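Local atomic coordinates of acyl-coenzyme A oxidase 3 (Yarrowia lipolytica, PDB entry 5YS9), a protein that catalyses the FAD-dependent oxidation of acyl-CoA to trans-2-enoyl-CoA, passing electrons to oxygen to give hydrogen peroxide, in peroxisomal fatty acid beta-oxidation. Residues 558-570 with 582-594. Numbering follows the deposited sequence.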
ATOM      1  N   THR A 558     -22.054  -0.080   3.533  1.00 38.82           N
ATOM      2  CA  THR A 558     -21.425  -0.013   2.231  1.00 37.15           C
ATOM      3  C   THR A 558     -21.221  -1.431   1.660  1.00 38.27           C
ATOM      4  O   THR A 558     -21.465  -1.700   0.478  1.00 38.69           O
ATOM      5  CB  THR A 558     -20.107   0.785   2.323  1.00 39.06           C
ATOM      6  OG1 THR A 558     -20.384   2.086   2.877  1.00 31.70           O
ATOM      7  CG2 THR A 558     -19.459   0.970   0.920  1.00 37.98           C
ATOM      8  N   ARG A 559     -20.817  -2.362   2.500  1.00 36.45           N
ATOM      9  CA  ARG A 559     -20.606  -3.701   2.021  1.00 37.17           C
ATOM     10  C   ARG A 559     -21.883  -4.366   1.496  1.00 40.29           C
ATOM     11  O   ARG A 559     -21.897  -5.054   0.439  1.00 35.93           O
ATOM     12  CB  ARG A 559     -19.996  -4.560   3.137  1.00 36.31           C
ATOM     13  CG  ARG A 559     -19.295  -5.785   2.619  1.00 37.15           C
ATOM     14  CD  ARG A 559     -18.573  -5.457   1.308  1.00 37.61           C
ATOM     15  NE  ARG A 559     -17.481  -6.354   1.085  1.00 40.82           N
ATOM     16  CZ  ARG A 559     -16.237  -6.161   1.472  1.00 38.36           C
ATOM     17  NH1 ARG A 559     -15.882  -5.103   2.124  1.00 39.36           N
ATOM     18  NH2 ARG A 559     -15.342  -7.079   1.213  1.00 47.02           N
ATOM     19  N   LYS A 560     -22.937  -4.149   2.262  1.00 40.55           N
ATOM     20  CA  LYS A 560     -24.256  -4.605   1.946  1.00 40.41           C
ATOM     21  C   LYS A 560     -24.735  -3.937   0.675  1.00 37.41           C
ATOM     22  O   LYS A 560     -25.305  -4.587  -0.172  1.00 38.59           O
ATOM     23  CB  LYS A 560     -25.182  -4.329   3.130  1.00 45.79           C
ATOM     24  CG  LYS A 560     -26.658  -4.463   2.833  1.00 50.51           C
ATOM     25  CD  LYS A 560     -27.334  -3.111   2.789  1.00 54.08           C
ATOM     26  CE  LYS A 560     -27.941  -2.851   1.432  1.00 54.85           C
ATOM     27  NZ  LYS A 560     -27.931  -1.404   1.105  1.00 64.59           N
ATOM     28  N   HIS A 561     -24.470  -2.649   0.518  1.00 35.87           N
ATOM     29  CA  HIS A 561     -24.820  -1.989  -0.755  1.00 41.27           C
ATOM     30  C   HIS A 561     -24.118  -2.566  -2.025  1.00 38.74           C
ATOM     31  O   HIS A 561     -24.754  -2.720  -3.069  1.00 40.71           O
ATOM     32  CB  HIS A 561     -24.702  -0.441  -0.662  1.00 47.46           C
ATOM     33  CG  HIS A 561     -25.547   0.262  -1.678  1.00 60.97           C
ATOM     34  ND1 HIS A 561     -26.924   0.140  -1.709  1.00 73.20           N
ATOM     35  CD2 HIS A 561     -25.212   1.025  -2.746  1.00 66.14           C
ATOM     36  CE1 HIS A 561     -27.399   0.820  -2.739  1.00 81.60           C
ATOM     37  NE2 HIS A 561     -26.381   1.369  -3.382  1.00 78.49           N
ATOM     38  N   LEU A 562     -22.823  -2.884  -1.934  1.00 40.24           N
ATOM     39  CA  LEU A 562     -22.076  -3.591  -3.019  1.00 40.44           C
ATOM     40  C   LEU A 562     -22.702  -4.929  -3.395  1.00 37.95           C
ATOM     41  O   LEU A 562     -22.828  -5.240  -4.551  1.00 37.97           O
ATOM     42  CB  LEU A 562     -20.599  -3.841  -2.605  1.00 40.31           C
ATOM     43  CG  LEU A 562     -19.687  -2.600  -2.591  1.00 38.68           C
ATOM     44  CD1 LEU A 562     -18.529  -2.733  -1.624  1.00 37.79           C
ATOM     45  CD2 LEU A 562     -19.192  -2.327  -3.997  1.00 40.97           C
ATOM     46  N   VAL A 563     -23.068  -5.713  -2.385  1.00 38.68           N
ATOM     47  CA  VAL A 563     -23.748  -7.001  -2.552  1.00 37.11           C
ATOM     48  C   VAL A 563     -25.092  -6.798  -3.279  1.00 39.64           C
ATOM     49  O   VAL A 563     -25.406  -7.444  -4.268  1.00 42.46           O
ATOM     50  CB  VAL A 563     -23.988  -7.634  -1.152  1.00 37.42           C
ATOM     51  CG1 VAL A 563     -24.933  -8.838  -1.217  1.00 37.32           C
ATOM     52  CG2 VAL A 563     -22.661  -8.000  -0.484  1.00 36.09           C
ATOM     53  N   THR A 564     -25.888  -5.881  -2.766  1.00 43.03           N
ATOM     54  CA  THR A 564     -27.196  -5.603  -3.327  1.00 44.48           C
ATOM     55  C   THR A 564     -27.100  -5.141  -4.766  1.00 44.08           C
ATOM     56  O   THR A 564     -27.762  -5.699  -5.645  1.00 44.24           O
ATOM     57  CB  THR A 564     -27.934  -4.628  -2.406  1.00 46.42           C
ATOM     58  OG1 THR A 564     -28.401  -5.414  -1.321  1.00 43.87           O
ATOM     59  CG2 THR A 564     -29.096  -3.982  -3.053  1.00 52.01           C
ATOM     60  N   ALA A 565     -26.234  -4.171  -5.021  1.00 43.46           N
ATOM     61  CA  ALA A 565     -26.097  -3.642  -6.379  1.00 38.99           C
ATOM     62  C   ALA A 565     -25.614  -4.680  -7.381  1.00 41.45           C
ATOM     63  O   ALA A 565     -26.095  -4.696  -8.522  1.00 39.72           O
ATOM     64  CB  ALA A 565     -25.203  -2.425  -6.395  1.00 38.70           C
ATOM     65  N   PHE A 566     -24.705  -5.569  -6.968  1.00 40.03           N
ATOM     66  CA  PHE A 566     -24.285  -6.647  -7.865  1.00 41.10           C
ATOM     67  C   PHE A 566     -25.487  -7.514  -8.317  1.00 40.48           C
ATOM     68  O   PHE A 566     -25.757  -7.648  -9.507  1.00 38.23           O
ATOM     69  CB  PHE A 566     -23.193  -7.508  -7.193  1.00 42.32           C
ATOM     70  CG  PHE A 566     -22.206  -8.167  -8.151  1.00 38.63           C
ATOM     71  CD1 PHE A 566     -22.451  -8.309  -9.524  1.00 39.45           C
ATOM     72  CD2 PHE A 566     -21.032  -8.705  -7.644  1.00 41.12           C
ATOM     73  CE1 PHE A 566     -21.531  -8.957 -10.357  1.00 39.26           C
ATOM     74  CE2 PHE A 566     -20.109  -9.354  -8.476  1.00 38.66           C
ATOM     75  CZ  PHE A 566     -20.366  -9.487  -9.821  1.00 37.11           C
ATOM     76  N   TYR A 567     -26.231  -8.053  -7.354  1.00 45.57           N
ATOM     77  CA  TYR A 567     -27.407  -8.913  -7.652  1.00 43.82           C
ATOM     78  C   TYR A 567     -28.523  -8.205  -8.439  1.00 41.38           C
ATOM     79  O   TYR A 567     -29.010  -8.736  -9.449  1.00 34.07           O
ATOM     80  CB  TYR A 567     -27.936  -9.527  -6.356  1.00 39.44           C
ATOM     81  CG  TYR A 567     -27.020 -10.594  -5.767  1.00 39.77           C
ATOM     82  CD1 TYR A 567     -26.580 -11.669  -6.537  1.00 38.60           C
ATOM     83  CD2 TYR A 567     -26.603 -10.549  -4.421  1.00 40.31           C
ATOM     84  CE1 TYR A 567     -25.761 -12.664  -5.998  1.00 36.77           C
ATOM     85  CE2 TYR A 567     -25.782 -11.549  -3.870  1.00 36.47           C
ATOM     86  CZ  TYR A 567     -25.364 -12.594  -4.671  1.00 37.94           C
ATOM     87  OH  TYR A 567     -24.586 -13.599  -4.157  1.00 40.39           O
ATOM     88  N   GLU A 568     -28.854  -6.978  -8.014  1.00 44.22           N
ATOM     89  CA  GLU A 568     -29.891  -6.158  -8.676  1.00 45.81           C
ATOM     90  C   GLU A 568     -29.583  -5.908 -10.130  1.00 43.55           C
ATOM     91  O   GLU A 568     -30.484  -5.916 -10.962  1.00 49.29           O
ATOM     92  CB  GLU A 568     -30.131  -4.799  -7.957  1.00 53.46           C
ATOM     93  CG  GLU A 568     -31.459  -4.684  -7.184  1.00 66.38           C
ATOM     94  CD  GLU A 568     -31.335  -4.148  -5.741  1.00 72.34           C
ATOM     95  OE1 GLU A 568     -31.591  -4.954  -4.803  1.00 67.92           O
ATOM     96  OE2 GLU A 568     -31.003  -2.941  -5.529  1.00 71.17           O
ATOM     97  N   ARG A 569     -28.318  -5.662 -10.444  1.00 44.28           N
ATOM     98  CA  ARG A 569     -27.912  -5.329 -11.822  1.00 45.90           C
ATOM     99  C   ARG A 569     -27.885  -6.585 -12.689  1.00 41.88           C
ATOM    100  O   ARG A 569     -28.160  -6.507 -13.878  1.00 42.30           O
ATOM    101  CB  ARG A 569     -26.531  -4.618 -11.874  1.00 49.16           C
ATOM    102  CG  ARG A 569     -26.438  -3.212 -11.251  1.00 48.79           C
ATOM    103  CD  ARG A 569     -27.241  -2.102 -11.944  1.00 51.07           C
ATOM    104  NE  ARG A 569     -27.189  -2.161 -13.406  1.00 51.86           N
ATOM    105  CZ  ARG A 569     -28.240  -2.112 -14.235  1.00 50.43           C
ATOM    106  NH1 ARG A 569     -29.489  -1.958 -13.797  1.00 50.42           N
ATOM    107  NH2 ARG A 569     -28.026  -2.199 -15.540  1.00 50.85           N
ATOM    108  N   ILE A 570     -27.554  -7.729 -12.090  1.00 44.10           N
ATOM    109  CA  ILE A 570     -27.605  -9.035 -12.780  1.00 45.36           C
ATOM    110  C   ILE A 570     -29.051  -9.366 -13.156  1.00 45.60           C
ATOM    111  O   ILE A 570     -29.334  -9.660 -14.314  1.00 47.62           O
ATOM    112  CB  ILE A 570     -26.992 -10.179 -11.923  1.00 42.07           C
ATOM    113  CG1 ILE A 570     -25.472  -9.977 -11.761  1.00 46.43           C
ATOM    114  CG2 ILE A 570     -27.260 -11.533 -12.571  1.00 43.31           C
ATOM    115  CD1 ILE A 570     -24.803 -10.771 -10.640  1.00 45.94           C
ATOM    116  N   LEU A 582     -21.996 -14.665 -13.974  1.00 38.71           N
ATOM    117  CA  LEU A 582     -22.078 -13.517 -13.082  1.00 34.96           C
ATOM    118  C   LEU A 582     -22.545 -13.873 -11.648  1.00 36.41           C
ATOM    119  O   LEU A 582     -21.981 -13.370 -10.662  1.00 39.08           O
ATOM    120  CB  LEU A 582     -22.971 -12.462 -13.702  1.00 35.91           C
ATOM    121  CG  LEU A 582     -22.445 -11.746 -14.956  1.00 34.61           C
ATOM    122  CD1 LEU A 582     -23.545 -10.854 -15.499  1.00 35.80           C
ATOM    123  CD2 LEU A 582     -21.225 -10.912 -14.641  1.00 35.26           C
ATOM    124  N   ILE A 583     -23.554 -14.734 -11.514  1.00 36.97           N
ATOM    125  CA  ILE A 583     -24.036 -15.141 -10.186  1.00 38.33           C
ATOM    126  C   ILE A 583     -22.910 -15.829  -9.435  1.00 40.24           C
ATOM    127  O   ILE A 583     -22.754 -15.614  -8.225  1.00 39.63           O
ATOM    128  CB  ILE A 583     -25.320 -16.037 -10.248  1.00 39.94           C
ATOM    129  CG1 ILE A 583     -26.544 -15.148 -10.482  1.00 44.05           C
ATOM    130  CG2 ILE A 583     -25.591 -16.773  -8.939  1.00 37.01           C
ATOM    131  CD1 ILE A 583     -27.662 -15.887 -11.191  1.00 47.67           C
ATOM    132  N   ASN A 584     -22.162 -16.665 -10.160  1.00 40.90           N
ATOM    133  CA  ASN A 584     -20.977 -17.329  -9.648  1.00 44.14           C
ATOM    134  C   ASN A 584     -19.995 -16.294  -9.108  1.00 39.78           C
ATOM    135  O   ASN A 584     -19.497 -16.453  -8.026  1.00 40.12           O
ATOM    136  CB  ASN A 584     -20.283 -18.164 -10.762  1.00 45.02           C
ATOM    137  CG  ASN A 584     -20.858 -19.571 -10.944  1.00 45.83           C
ATOM    138  OD1 ASN A 584     -20.545 -20.197 -11.942  1.00 45.85           O
ATOM    139  ND2 ASN A 584     -21.648 -20.081  -9.995  1.00 40.50           N
ATOM    140  N   LEU A 585     -19.710 -15.254  -9.883  1.00 39.13           N
ATOM    141  CA  LEU A 585     -18.893 -14.131  -9.403  1.00 42.26           C
ATOM    142  C   LEU A 585     -19.495 -13.504  -8.163  1.00 41.43           C
ATOM    143  O   LEU A 585     -18.791 -13.334  -7.162  1.00 36.44           O
ATOM    144  CB  LEU A 585     -18.756 -13.010 -10.449  1.00 40.77           C
ATOM    145  CG  LEU A 585     -17.491 -12.908 -11.293  1.00 46.64           C
ATOM    146  CD1 LEU A 585     -17.447 -11.525 -11.944  1.00 51.99           C
ATOM    147  CD2 LEU A 585     -16.220 -13.152 -10.478  1.00 50.15           C
ATOM    148  N   ALA A 586     -20.790 -13.152  -8.268  1.00 40.58           N
ATOM    149  CA  ALA A 586     -21.525 -12.451  -7.189  1.00 40.04           C
ATOM    150  C   ALA A 586     -21.536 -13.257  -5.884  1.00 37.13           C
ATOM    151  O   ALA A 586     -21.241 -12.731  -4.807  1.00 34.65           O
ATOM    152  CB  ALA A 586     -22.942 -12.114  -7.629  1.00 38.68           C
ATOM    153  N   ASN A 587     -21.803 -14.547  -5.999  1.00 37.74           N
ATOM    154  CA  ASN A 587     -21.776 -15.438  -4.817  1.00 38.76           C
ATOM    155  C   ASN A 587     -20.438 -15.504  -4.172  1.00 34.74           C
ATOM    156  O   ASN A 587     -20.374 -15.511  -2.952  1.00 34.01           O
ATOM    157  CB  ASN A 587     -22.248 -16.854  -5.155  1.00 40.14           C
ATOM    158  CG  ASN A 587     -23.756 -16.939  -5.318  1.00 38.20           C
ATOM    159  OD1 ASN A 587     -24.464 -15.925  -5.395  1.00 38.27           O
ATOM    160  ND2 ASN A 587     -24.250 -18.150  -5.336  1.00 36.87           N
ATOM    161  N   LEU A 588     -19.373 -15.523  -4.984  1.00 36.57           N
ATOM    162  CA  LEU A 588     -17.987 -15.523  -4.459  1.00 34.92           C
ATOM    163  C   LEU A 588     -17.749 -14.225  -3.721  1.00 35.89           C
ATOM    164  O   LEU A 588     -17.357 -14.239  -2.560  1.00 33.99           O
ATOM    165  CB  LEU A 588     -16.953 -15.723  -5.570  1.00 33.17           C
ATOM    166  CG  LEU A 588     -15.473 -15.798  -5.165  1.00 33.77           C
ATOM    167  CD1 LEU A 588     -15.171 -16.778  -3.994  1.00 33.18           C
ATOM    168  CD2 LEU A 588     -14.648 -16.150  -6.388  1.00 32.05           C
ATOM    169  N   PHE A 589     -18.076 -13.098  -4.357  1.00 36.94           N
ATOM    170  CA  PHE A 589     -17.957 -11.825  -3.673  1.00 37.00           C
ATOM    171  C   PHE A 589     -18.633 -11.892  -2.300  1.00 35.86           C
ATOM    172  O   PHE A 589     -18.006 -11.627  -1.259  1.00 36.22           O
ATOM    173  CB  PHE A 589     -18.525 -10.675  -4.519  1.00 36.86           C
ATOM    174  CG  PHE A 589     -18.489  -9.357  -3.824  1.00 37.98           C
ATOM    175  CD1 PHE A 589     -17.271  -8.786  -3.456  1.00 39.36           C
ATOM    176  CD2 PHE A 589     -19.671  -8.702  -3.466  1.00 40.18           C
ATOM    177  CE1 PHE A 589     -17.237  -7.571  -2.757  1.00 37.12           C
ATOM    178  CE2 PHE A 589     -19.635  -7.480  -2.791  1.00 40.38           C
ATOM    179  CZ  PHE A 589     -18.419  -6.913  -2.448  1.00 37.44           C
ATOM    180  N   THR A 590     -19.890 -12.304  -2.315  1.00 32.39           N
ATOM    181  CA  THR A 590     -20.746 -12.128  -1.191  1.00 34.00           C
ATOM    182  C   THR A 590     -20.366 -13.097  -0.059  1.00 36.03           C
ATOM    183  O   THR A 590     -20.329 -12.707   1.130  1.00 33.04           O
ATOM    184  CB  THR A 590     -22.229 -12.254  -1.612  1.00 35.83           C
ATOM    185  OG1 THR A 590     -22.581 -11.209  -2.537  1.00 35.74           O
ATOM    186  CG2 THR A 590     -23.136 -12.162  -0.403  1.00 38.44           C
ATOM    187  N   LEU A 591     -20.073 -14.346  -0.425  1.00 34.52           N
ATOM    188  CA  LEU A 591     -19.684 -15.348   0.560  1.00 34.14           C
ATOM    189  C   LEU A 591     -18.278 -15.115   1.108  1.00 35.67           C
ATOM    190  O   LEU A 591     -17.983 -15.424   2.266  1.00 36.26           O
ATOM    191  CB  LEU A 591     -19.799 -16.713  -0.063  1.00 37.77           C
ATOM    192  CG  LEU A 591     -21.276 -17.103  -0.316  1.00 39.90           C
ATOM    193  CD1 LEU A 591     -21.406 -18.134  -1.404  1.00 38.63           C
ATOM    194  CD2 LEU A 591     -21.905 -17.626   0.974  1.00 40.88           C
ATOM    195  N   TRP A 592     -17.398 -14.594   0.254  1.00 34.93           N
ATOM    196  CA  TRP A 592     -16.061 -14.241   0.669  1.00 37.11           C
ATOM    197  C   TRP A 592     -16.171 -13.110   1.724  1.00 36.72           C
ATOM    198  O   TRP A 592     -15.581 -13.209   2.813  1.00 34.59           O
ATOM    199  CB  TRP A 592     -15.179 -13.880  -0.560  1.00 36.21           C
ATOM    200  CG  TRP A 592     -13.900 -13.247  -0.201  1.00 36.05           C
ATOM    201  CD1 TRP A 592     -12.804 -13.856   0.319  1.00 35.08           C
ATOM    202  CD2 TRP A 592     -13.591 -11.867  -0.302  1.00 38.90           C
ATOM    203  NE1 TRP A 592     -11.828 -12.954   0.542  1.00 38.33           N
ATOM    204  CE2 TRP A 592     -12.268 -11.710   0.177  1.00 40.74           C
ATOM    205  CE3 TRP A 592     -14.307 -10.737  -0.724  1.00 39.12           C
ATOM    206  CZ2 TRP A 592     -11.620 -10.456   0.242  1.00 38.68           C
ATOM    207  CZ3 TRP A 592     -13.665  -9.471  -0.648  1.00 45.51           C
ATOM    208  CH2 TRP A 592     -12.328  -9.351  -0.168  1.00 42.05           C
ATOM    209  N   SER A 593     -16.985 -12.092   1.408  1.00 35.48           N
ATOM    210  CA  SER A 593     -17.228 -10.966   2.305  1.00 34.93           C
ATOM    211  C   SER A 593     -17.760 -11.390   3.662  1.00 37.25           C
ATOM    212  O   SER A 593     -17.410 -10.782   4.673  1.00 41.89           O
ATOM    213  CB  SER A 593     -18.232 -10.005   1.693  1.00 35.13           C
ATOM    214  OG  SER A 593     -17.769  -9.487   0.479  1.00 35.92           O
ATOM    215  N   ILE A 594     -18.634 -12.384   3.666  1.00 38.85           N
ATOM    216  CA  ILE A 594     -19.142 -12.987   4.880  1.00 39.73           C
ATOM    217  C   ILE A 594     -18.026 -13.672   5.644  1.00 40.52           C
ATOM    218  O   ILE A 594     -17.928 -13.556   6.843  1.00 40.42           O
ATOM    219  CB  ILE A 594     -20.264 -13.991   4.551  1.00 40.14           C
ATOM    220  CG1 ILE A 594     -21.504 -13.249   4.065  1.00 37.78           C
ATOM    221  CG2 ILE A 594     -20.615 -14.858   5.748  1.00 42.93           C
ATOM    222  CD1 ILE A 594     -22.550 -14.119   3.420  1.00 36.97           C
TER
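Segments 558-570 and 582-594, on helices 547-573 and 579-596, run antiparallel, axes 10.1 Å apart at closest and N-to-C directions 169° apart; Val563 faces Thr590 and Phe566 faces Ala586. Two phenylalanines interlock as knobs into holes. Phe566 fits among Leu582, Leu585, Ala586 and Phe589, and one face of its ring takes a CH-pi contact from Ala586 CB, 3.9 Å from the ring centroid. Phe589 fits among Arg559, Leu562, Val563 and Phe566. Its CG is anti to the backbone N (chi1 177°), which sends the ring to Leu562 CB and Val563 CG2. Ala586 CB meets Ile570 CD1 at 3.8 Å. Tyr567 OH donates to Asn587 OD1 at 2.6 Å, tilted from the carbonyl plane. Asn587 ND2 bonds Tyr622 OH and Lys505 O, so both ends of the amide are held. Arg559 NE donates to Ser593 OG at 3.2 Å, and Ser593 OG donates to Phe589 O. The guanidinium and Phe589 ring planes are 11° apart, but the groups meet obliquely. The consecutive helices form an antiparallel hairpin in the C-terminal, all-helical part of the oxidase fold. Around it, helix 349-385 touches Arg559 and Leu585, helix 507-534 Tyr567 and Ser593, and helix 38-46 Ile570 and Leu582.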